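Local atomic coordinates of sp1 protein (Swine acute diarrhea syndrome coronavirus, PDB entry 6LPA), a protein that probably suppresses host gene expression and helps the virus evade immunity and alter host cell proliferation, as a coronavirus nsp1. Residues C42-F47 and E99-I104; A76-R81 and R86-P91. All blocks are in the same frame, centred on the assembly; numbering follows the deposited sequence.

Contact 1 of 2, residues C42-F47 and E99-I104; sequences CRFVAF and EEFQVI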
ATOM      1  N   CYS A  42      -9.663  -7.632  14.361  1.00 48.70           N
ATOM      2  CA  CYS A  42      -8.467  -7.891  13.575  1.00 48.23           C
ATOM      3  C   CYS A  42      -7.464  -8.690  14.415  1.00 49.97           C
ATOM      4  O   CYS A  42      -7.443  -8.578  15.646  1.00 42.74           O
ATOM      5  CB  CYS A  42      -7.844  -6.554  13.128  1.00 51.55           C
ATOM      6  SG  CYS A  42      -8.640  -5.791  11.738  1.00 47.81           S
ATOM      7  N   ARG A  43      -6.596  -9.467  13.738  1.00 43.29           N
ATOM      8  CA  ARG A  43      -5.525 -10.218  14.383  1.00 44.46           C
ATOM      9  C   ARG A  43      -4.180  -9.784  13.824  1.00 46.30           C
ATOM     10  O   ARG A  43      -4.042  -9.565  12.621  1.00 47.81           O
ATOM     11  CB  ARG A  43      -5.683 -11.739  14.206  1.00 40.67           C
ATOM     12  CG  ARG A  43      -6.959 -12.312  14.830  1.00 43.77           C
ATOM     13  CD  ARG A  43      -6.989 -12.218  16.387  1.00 44.92           C
ATOM     14  NE  ARG A  43      -8.275 -12.709  16.880  1.00 45.75           N
ATOM     15  CZ  ARG A  43      -9.344 -11.941  17.094  1.00 49.32           C
ATOM     16  NH1 ARG A  43      -9.286 -10.630  16.893  1.00 48.15           N
ATOM     17  NH2 ARG A  43     -10.473 -12.478  17.525  1.00 49.61           N
ATOM     18  N   PHE A  44      -3.189  -9.638  14.704  1.00 45.16           N
ATOM     19  CA  PHE A  44      -1.846  -9.327  14.249  1.00 46.56           C
ATOM     20  C   PHE A  44      -1.132 -10.605  13.826  1.00 50.70           C
ATOM     21  O   PHE A  44      -1.045 -11.565  14.597  1.00 44.97           O
ATOM     22  CB  PHE A  44      -1.033  -8.627  15.332  1.00 44.54           C
ATOM     23  CG  PHE A  44       0.409  -8.404  14.937  1.00 45.55           C
ATOM     24  CD1 PHE A  44       0.780  -7.262  14.247  1.00 48.31           C
ATOM     25  CD2 PHE A  44       1.387  -9.341  15.244  1.00 43.97           C
ATOM     26  CE1 PHE A  44       2.107  -7.063  13.882  1.00 47.21           C
ATOM     27  CE2 PHE A  44       2.698  -9.152  14.890  1.00 43.10           C
ATOM     28  CZ  PHE A  44       3.065  -8.017  14.203  1.00 48.11           C
ATOM     29  N   VAL A  45      -0.574 -10.592  12.624  1.00 47.46           N
ATOM     30  CA  VAL A  45       0.101 -11.741  12.059  1.00 46.39           C
ATOM     31  C   VAL A  45       1.509 -11.271  11.751  1.00 47.61           C
ATOM     32  O   VAL A  45       1.700 -10.367  10.928  1.00 45.82           O
ATOM     33  CB  VAL A  45      -0.614 -12.259  10.807  1.00 48.25           C
ATOM     34  CG1 VAL A  45       0.039 -13.544  10.286  1.00 43.79           C
ATOM     35  CG2 VAL A  45      -2.099 -12.448  11.115  1.00 48.84           C
ATOM     36  N   ALA A  46       2.490 -11.852  12.435  1.00 43.64           N
ATOM     37  CA  ALA A  46       3.876 -11.465  12.232  1.00 45.91           C
ATOM     38  C   ALA A  46       4.328 -11.821  10.818  1.00 46.46           C
ATOM     39  O   ALA A  46       3.859 -12.790  10.212  1.00 46.91           O
ATOM     40  CB  ALA A  46       4.774 -12.160  13.257  1.00 44.68           C
ATOM     41  N   PHE A  47       5.251 -11.029  10.290  1.00 47.09           N
ATOM     42  CA  PHE A  47       5.869 -11.395   9.028  1.00 49.18           C
ATOM     43  C   PHE A  47       6.660 -12.681   9.220  1.00 51.59           C
ATOM     44  O   PHE A  47       7.415 -12.821  10.191  1.00 48.78           O
ATOM     45  CB  PHE A  47       6.792 -10.295   8.516  1.00 46.53           C
ATOM     46  CG  PHE A  47       7.473 -10.658   7.219  1.00 48.97           C
ATOM     47  CD1 PHE A  47       6.808 -10.500   6.007  1.00 50.38           C
ATOM     48  CD2 PHE A  47       8.738 -11.239   7.216  1.00 48.52           C
ATOM     49  CE1 PHE A  47       7.393 -10.866   4.807  1.00 51.66           C
ATOM     50  CE2 PHE A  47       9.347 -11.581   6.021  1.00 51.41           C
ATOM     51  CZ  PHE A  47       8.663 -11.406   4.802  1.00 54.51           C
ATOM     52  N   GLU A  99      -1.015  -8.579  23.335  1.00 50.08           N
ATOM     53  CA  GLU A  99       0.360  -8.097  23.360  1.00 51.84           C
ATOM     54  C   GLU A  99       0.391  -6.600  23.095  1.00 57.19           C
ATOM     55  O   GLU A  99      -0.519  -6.036  22.483  1.00 54.11           O
ATOM     56  CB  GLU A  99       1.258  -8.794  22.323  1.00 59.27           C
ATOM     57  CG  GLU A  99       1.191 -10.304  22.281  1.00 56.41           C
ATOM     58  CD  GLU A  99       1.869 -10.935  23.460  1.00 59.04           C
ATOM     59  OE1 GLU A  99       2.373 -10.178  24.319  1.00 57.08           O
ATOM     60  OE2 GLU A  99       1.908 -12.182  23.522  1.00 57.13           O
ATOM     61  N   GLU A 100       1.493  -5.977  23.514  1.00 57.56           N
ATOM     62  CA  GLU A 100       1.643  -4.528  23.536  1.00 58.99           C
ATOM     63  C   GLU A 100       2.543  -4.058  22.404  1.00 57.80           C
ATOM     64  O   GLU A 100       3.669  -4.543  22.258  1.00 56.29           O
ATOM     65  CB  GLU A 100       2.218  -4.075  24.879  1.00 60.67           C
ATOM     66  CG  GLU A 100       1.600  -2.805  25.374  1.00 68.60           C
ATOM     67  CD  GLU A 100       0.218  -3.014  25.966  1.00 71.42           C
ATOM     68  OE1 GLU A 100      -0.312  -4.150  25.888  1.00 63.05           O
ATOM     69  OE2 GLU A 100      -0.334  -2.031  26.520  1.00 78.90           O
ATOM     70  N   PHE A 101       2.050  -3.099  21.623  1.00 55.45           N
ATOM     71  CA  PHE A 101       2.774  -2.553  20.487  1.00 56.52           C
ATOM     72  C   PHE A 101       2.752  -1.035  20.562  1.00 60.68           C
ATOM     73  O   PHE A 101       1.897  -0.435  21.217  1.00 66.80           O
ATOM     74  CB  PHE A 101       2.166  -2.984  19.141  1.00 54.52           C
ATOM     75  CG  PHE A 101       2.160  -4.467  18.915  1.00 52.67           C
ATOM     76  CD1 PHE A 101       1.190  -5.275  19.499  1.00 55.16           C
ATOM     77  CD2 PHE A 101       3.104  -5.056  18.100  1.00 51.46           C
ATOM     78  CE1 PHE A 101       1.184  -6.662  19.285  1.00 52.96           C
ATOM     79  CE2 PHE A 101       3.096  -6.427  17.879  1.00 52.10           C
ATOM     80  CZ  PHE A 101       2.136  -7.225  18.473  1.00 51.90           C
ATOM     81  N   GLN A 102       3.673  -0.410  19.841  1.00 60.81           N
ATOM     82  CA  GLN A 102       3.648   1.035  19.661  1.00 66.77           C
ATOM     83  C   GLN A 102       3.484   1.365  18.182  1.00 63.27           C
ATOM     84  O   GLN A 102       4.319   0.966  17.357  1.00 60.42           O
ATOM     85  CB  GLN A 102       4.902   1.667  20.253  1.00 69.53           C
ATOM     86  CG  GLN A 102       4.626   2.156  21.660  1.00 74.71           C
ATOM     87  CD  GLN A 102       5.873   2.326  22.469  1.00 82.94           C
ATOM     88  OE1 GLN A 102       6.864   1.618  22.263  1.00 78.12           O
ATOM     89  NE2 GLN A 102       5.840   3.266  23.411  1.00 88.96           N
ATOM     90  N   VAL A 103       2.418   2.109  17.863  1.00 61.91           N
ATOM     91  CA  VAL A 103       1.915   2.286  16.501  1.00 64.86           C
ATOM     92  C   VAL A 103       1.567   3.752  16.238  1.00 67.43           C
ATOM     93  O   VAL A 103       0.879   4.387  17.044  1.00 70.35           O
ATOM     94  CB  VAL A 103       0.662   1.421  16.241  1.00 62.93           C
ATOM     95  CG1 VAL A 103       0.294   1.469  14.777  1.00 56.95           C
ATOM     96  CG2 VAL A 103       0.862  -0.018  16.723  1.00 60.21           C
ATOM     97  N   ILE A 104       1.997   4.266  15.087  1.00 65.70           N
ATOM     98  CA  ILE A 104       1.535   5.546  14.560  1.00 67.74           C
ATOM     99  C   ILE A 104       0.748   5.296  13.269  1.00 72.71           C
ATOM    100  O   ILE A 104       0.822   4.223  12.661  1.00 66.89           O
ATOM    101  CB  ILE A 104       2.700   6.520  14.292  1.00 67.63           C
ATOM    102  CG1 ILE A 104       3.857   6.266  15.248  1.00 66.54           C
ATOM    103  CG2 ILE A 104       2.231   7.969  14.416  1.00 76.47           C
ATOM    104  CD1 ILE A 104       5.098   7.015  14.875  1.00 63.47           C
TER

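Contact 2 of 2, residues A76-R81 and R86-P91; sequences ATFGAR and RGWLIP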
ATOM      1  N   ALA A  76      -2.366  -1.627   2.811  1.00 47.26           N
ATOM      2  CA  ALA A  76      -1.485  -2.194   1.794  1.00 50.93           C
ATOM      3  C   ALA A  76      -1.998  -3.581   1.429  1.00 51.04           C
ATOM      4  O   ALA A  76      -2.738  -4.207   2.199  1.00 48.69           O
ATOM      5  CB  ALA A  76      -0.027  -2.262   2.285  1.00 50.09           C
ATOM      6  N   THR A  77      -1.623  -4.055   0.237  1.00 47.61           N
ATOM      7  CA  THR A  77      -1.972  -5.422  -0.124  1.00 49.97           C
ATOM      8  C   THR A  77      -1.209  -6.397   0.759  1.00 49.43           C
ATOM      9  O   THR A  77      -0.079  -6.127   1.177  1.00 45.58           O
ATOM     10  CB  THR A  77      -1.656  -5.731  -1.600  1.00 46.89           C
ATOM     11  OG1 THR A  77      -0.253  -5.537  -1.855  1.00 48.40           O
ATOM     12  CG2 THR A  77      -2.506  -4.845  -2.548  1.00 50.20           C
ATOM     13  N   PHE A  78      -1.833  -7.557   1.005  1.00 43.36           N
ATOM     14  CA  PHE A  78      -1.212  -8.600   1.817  1.00 45.80           C
ATOM     15  C   PHE A  78       0.106  -9.057   1.200  1.00 50.43           C
ATOM     16  O   PHE A  78       1.051  -9.406   1.923  1.00 46.72           O
ATOM     17  CB  PHE A  78      -2.209  -9.762   1.974  1.00 49.51           C
ATOM     18  CG  PHE A  78      -1.783 -10.851   2.936  1.00 51.16           C
ATOM     19  CD1 PHE A  78      -1.093 -10.561   4.119  1.00 44.93           C
ATOM     20  CD2 PHE A  78      -2.113 -12.181   2.668  1.00 47.10           C
ATOM     21  CE1 PHE A  78      -0.709 -11.602   5.002  1.00 42.00           C
ATOM     22  CE2 PHE A  78      -1.744 -13.204   3.529  1.00 51.76           C
ATOM     23  CZ  PHE A  78      -1.044 -12.918   4.707  1.00 47.29           C
ATOM     24  N   GLY A  79       0.199  -9.018  -0.136  1.00 47.77           N
ATOM     25  CA  GLY A  79       1.391  -9.436  -0.852  1.00 47.97           C
ATOM     26  C   GLY A  79       2.503  -8.400  -0.950  1.00 48.96           C
ATOM     27  O   GLY A  79       3.628  -8.758  -1.305  1.00 51.67           O
ATOM     28  N   ALA A  80       2.234  -7.138  -0.632  1.00 48.90           N
ATOM     29  CA  ALA A  80       3.298  -6.140  -0.713  1.00 50.27           C
ATOM     30  C   ALA A  80       4.427  -6.454   0.269  1.00 51.35           C
ATOM     31  O   ALA A  80       4.205  -6.979   1.366  1.00 47.42           O
ATOM     32  CB  ALA A  80       2.752  -4.737  -0.440  1.00 48.00           C
ATOM     33  N   ARG A  81       5.649  -6.111  -0.134  1.00 51.69           N
ATOM     34  CA  ARG A  81       6.861  -6.438   0.620  1.00 50.73           C
ATOM     35  C   ARG A  81       7.800  -5.237   0.706  1.00 52.64           C
ATOM     36  O   ARG A  81       8.856  -5.209   0.062  1.00 52.12           O
ATOM     37  CB  ARG A  81       7.582  -7.631  -0.011  1.00 49.59           C
ATOM     38  CG  ARG A  81       6.826  -8.945   0.061  1.00 49.23           C
ATOM     39  CD  ARG A  81       6.869  -9.517   1.469  1.00 44.95           C
ATOM     40  NE  ARG A  81       6.152 -10.787   1.562  1.00 47.07           N
ATOM     41  CZ  ARG A  81       4.832 -10.897   1.637  1.00 47.95           C
ATOM     42  NH1 ARG A  81       4.062  -9.813   1.639  1.00 46.73           N
ATOM     43  NH2 ARG A  81       4.276 -12.093   1.717  1.00 49.99           N
ATOM     44  N   ARG A  86       6.861  -5.737   9.401  1.00 45.63           N
ATOM     45  CA  ARG A  86       6.864  -6.563  10.606  1.00 49.12           C
ATOM     46  C   ARG A  86       5.641  -7.453  10.732  1.00 48.89           C
ATOM     47  O   ARG A  86       5.669  -8.422  11.497  1.00 48.17           O
ATOM     48  CB  ARG A  86       6.955  -5.679  11.858  1.00 47.90           C
ATOM     49  CG  ARG A  86       8.165  -4.787  11.866  1.00 44.15           C
ATOM     50  CD  ARG A  86       9.430  -5.638  11.676  1.00 46.37           C
ATOM     51  NE  ARG A  86      10.597  -4.776  11.579  1.00 51.47           N
ATOM     52  CZ  ARG A  86      11.819  -5.171  11.236  1.00 52.26           C
ATOM     53  NH1 ARG A  86      12.079  -6.453  10.957  1.00 49.05           N
ATOM     54  NH2 ARG A  86      12.791  -4.268  11.183  1.00 54.40           N
ATOM     55  N   GLY A  87       4.572  -7.153  10.015  1.00 47.13           N
ATOM     56  CA  GLY A  87       3.387  -7.969  10.118  1.00 46.94           C
ATOM     57  C   GLY A  87       2.168  -7.183   9.681  1.00 47.23           C
ATOM     58  O   GLY A  87       2.277  -6.074   9.169  1.00 49.18           O
ATOM     59  N   TRP A  88       1.007  -7.800   9.887  1.00 44.43           N
ATOM     60  CA  TRP A  88      -0.248  -7.222   9.429  1.00 45.98           C
ATOM     61  C   TRP A  88      -1.305  -7.345  10.516  1.00 45.21           C
ATOM     62  O   TRP A  88      -1.241  -8.220  11.381  1.00 45.41           O
ATOM     63  CB  TRP A  88      -0.778  -7.910   8.169  1.00 46.15           C
ATOM     64  CG  TRP A  88       0.206  -8.088   7.050  1.00 47.91           C
ATOM     65  CD1 TRP A  88       0.362  -7.280   5.958  1.00 43.90           C
ATOM     66  CD2 TRP A  88       1.142  -9.172   6.891  1.00 45.81           C
ATOM     67  NE1 TRP A  88       1.349  -7.797   5.129  1.00 46.63           N
ATOM     68  CE2 TRP A  88       1.845  -8.949   5.682  1.00 42.14           C
ATOM     69  CE3 TRP A  88       1.459 -10.301   7.656  1.00 46.43           C
ATOM     70  CZ2 TRP A  88       2.852  -9.815   5.224  1.00 47.74           C
ATOM     71  CZ3 TRP A  88       2.472 -11.164   7.203  1.00 48.52           C
ATOM     72  CH2 TRP A  88       3.145 -10.919   5.989  1.00 45.38           C
ATOM     73  N   LEU A  89      -2.302  -6.469  10.438  1.00 43.20           N
ATOM     74  CA  LEU A  89      -3.564  -6.633  11.150  1.00 46.00           C
ATOM     75  C   LEU A  89      -4.604  -6.998  10.107  1.00 46.80           C
ATOM     76  O   LEU A  89      -4.798  -6.254   9.137  1.00 44.68           O
ATOM     77  CB  LEU A  89      -3.960  -5.358  11.894  1.00 43.99           C
ATOM     78  CG  LEU A  89      -3.287  -5.094  13.236  1.00 47.26           C
ATOM     79  CD1 LEU A  89      -3.384  -3.607  13.578  1.00 48.98           C
ATOM     80  CD2 LEU A  89      -3.963  -5.954  14.317  1.00 48.99           C
ATOM     81  N   ILE A  90      -5.248  -8.143  10.298  1.00 46.15           N
ATOM     82  CA  ILE A  90      -6.139  -8.735   9.310  1.00 45.03           C
ATOM     83  C   ILE A  90      -7.430  -9.141   9.999  1.00 45.46           C
ATOM     84  O   ILE A  90      -7.387  -9.815  11.045  1.00 42.80           O
ATOM     85  CB  ILE A  90      -5.497  -9.964   8.634  1.00 47.83           C
ATOM     86  CG1 ILE A  90      -4.019  -9.698   8.292  1.00 43.44           C
ATOM     87  CG2 ILE A  90      -6.306 -10.371   7.415  1.00 46.09           C
ATOM     88  CD1 ILE A  90      -3.244 -10.929   7.803  1.00 41.92           C
ATOM     89  N   PRO A  91      -8.587  -8.804   9.433  1.00 43.08           N
ATOM     90  CA  PRO A  91      -9.856  -9.250  10.028  1.00 49.21           C
ATOM     91  C   PRO A  91      -9.864 -10.763  10.171  1.00 49.21           C
ATOM     92  O   PRO A  91      -9.650 -11.502   9.204  1.00 47.19           O
ATOM     93  CB  PRO A  91     -10.912  -8.745   9.034  1.00 51.44           C
ATOM     94  CG  PRO A  91     -10.265  -7.549   8.381  1.00 46.87           C
ATOM     95  CD  PRO A  91      -8.796  -7.936   8.260  1.00 45.36           C
TER
HETATM   96  O   HOH W   1       2.146  -6.164   2.754  1.00 49.04           O

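Contact 1 of 2, residues C42-F47 and E99-I104
Phe-44 and Phe-101 meet between strands 42-46 and 96-104, which do not pair with each other: the nearest pair of CA atoms, those of Phe-44 and Glu-99, is still 9.5 Å apart. Strand 6-11 lies between them, and its Ala-9 and Ala-11 bond to the backbone of Phe-44, so the two phenylalanines have to bridge the width of a strand. Phe-44 holds CG anti to its own nitrogen (chi1 175°) and offers one ring face to its partner. Over the centre of that face stands Phe-101 CE2, 3.9 Å above the plane, while Phe-101 CZ lies over the same face, 3.9 Å from Phe-44 CD2. The ring planes are inclined at 43° with the two ring centroids 4.8 Å apart, an oblique aromatic pair. Leu-8, Val-10 and Leu-71 press on Phe-101 as well. Away from the pair, Arg-43 reaches back over the start of its strand, with NH1 bonded to Cys-42 O at 3.0 Å and also to Lys-40 O. Large flat rings suit the span that the aromatic pair has to fill. The contact is wholly apolar, and so the hydrophobic effect and dispersion should account for most of its stability.

Contact 2 of 2, residues A76-R81 and R86-P91
A single water is gripped by both segments: it donates to Thr-77 O at 2.7 Å and to Ala-80 O at 2.6 Å, and accepts the indole N-H of Trp-88 NE1 at 3.0 Å, lying in the plane of the indole at its edge. The water thus ties the type I turn 77-80 to strand 85-91 and satisfies the one polar side-chain atom of a buried tryptophan. A second clasp is Arg-81 NH1, which bonds to Phe-78 O at 3.1 Å, in the carbonyl plane and on a lone pair, and to Ala-80 O at 2.9 Å, from above that carbonyl's plane. A bend at chi2 (-75°) folds the arginine back over its own turn and sets NH1 at the edge of the indole near Trp-88 CZ2. The main apolar contact is edge-to-face: the ring of Phe-78 stands on one face of Trp-88, planes 73° apart, with Phe-78 CE1 coming to 3.6 Å from Trp-88 CD2. Ile-90 follows on the same side of its strand, its CD1 placed 3.8 Å from Phe-78 CE1. The broad indole offers the phenyl edge a flat platform, and the branched isoleucine packs beside it. Arg-86 and Gly-87, opposite Leu-65, form a classic beta bulge just before Trp-88; at the backbone angles of Gly-87 a beta carbon would collide with the carbonyl O of Arg-86. Val-62 of strand 61-66, which lies between strands 71-77 and 85-91, supports Trp-88 and Ile-90, Gln-50 and Val-56 pack on Phe-78 from loops, and Thr-77 and Ala-80 touch Ala-80 and Thr-77 of the second subunit.

Both contacts belong to one six-stranded sheet that closes into a barrel through the bonds between strands 42-46 and 6-11, and they lie on its two sides. Contact 1 is inside, where Leu-89 also touches Phe-44; contact 2 is outside, where the 77-80 turn folds over strand 85-91. Contact 2 is the more buried and mixes rings with water and arginine bonds, where the carbonyls of the turn meet a water and the guanidinium; contact 1 is smaller, partly buried and apolar. Strands 42-46 and 85-91 join them: Val-45 N probably bonds to Trp-88 O and Arg-43 N to Ile-90 O, while Phe-47 packs against Arg-81.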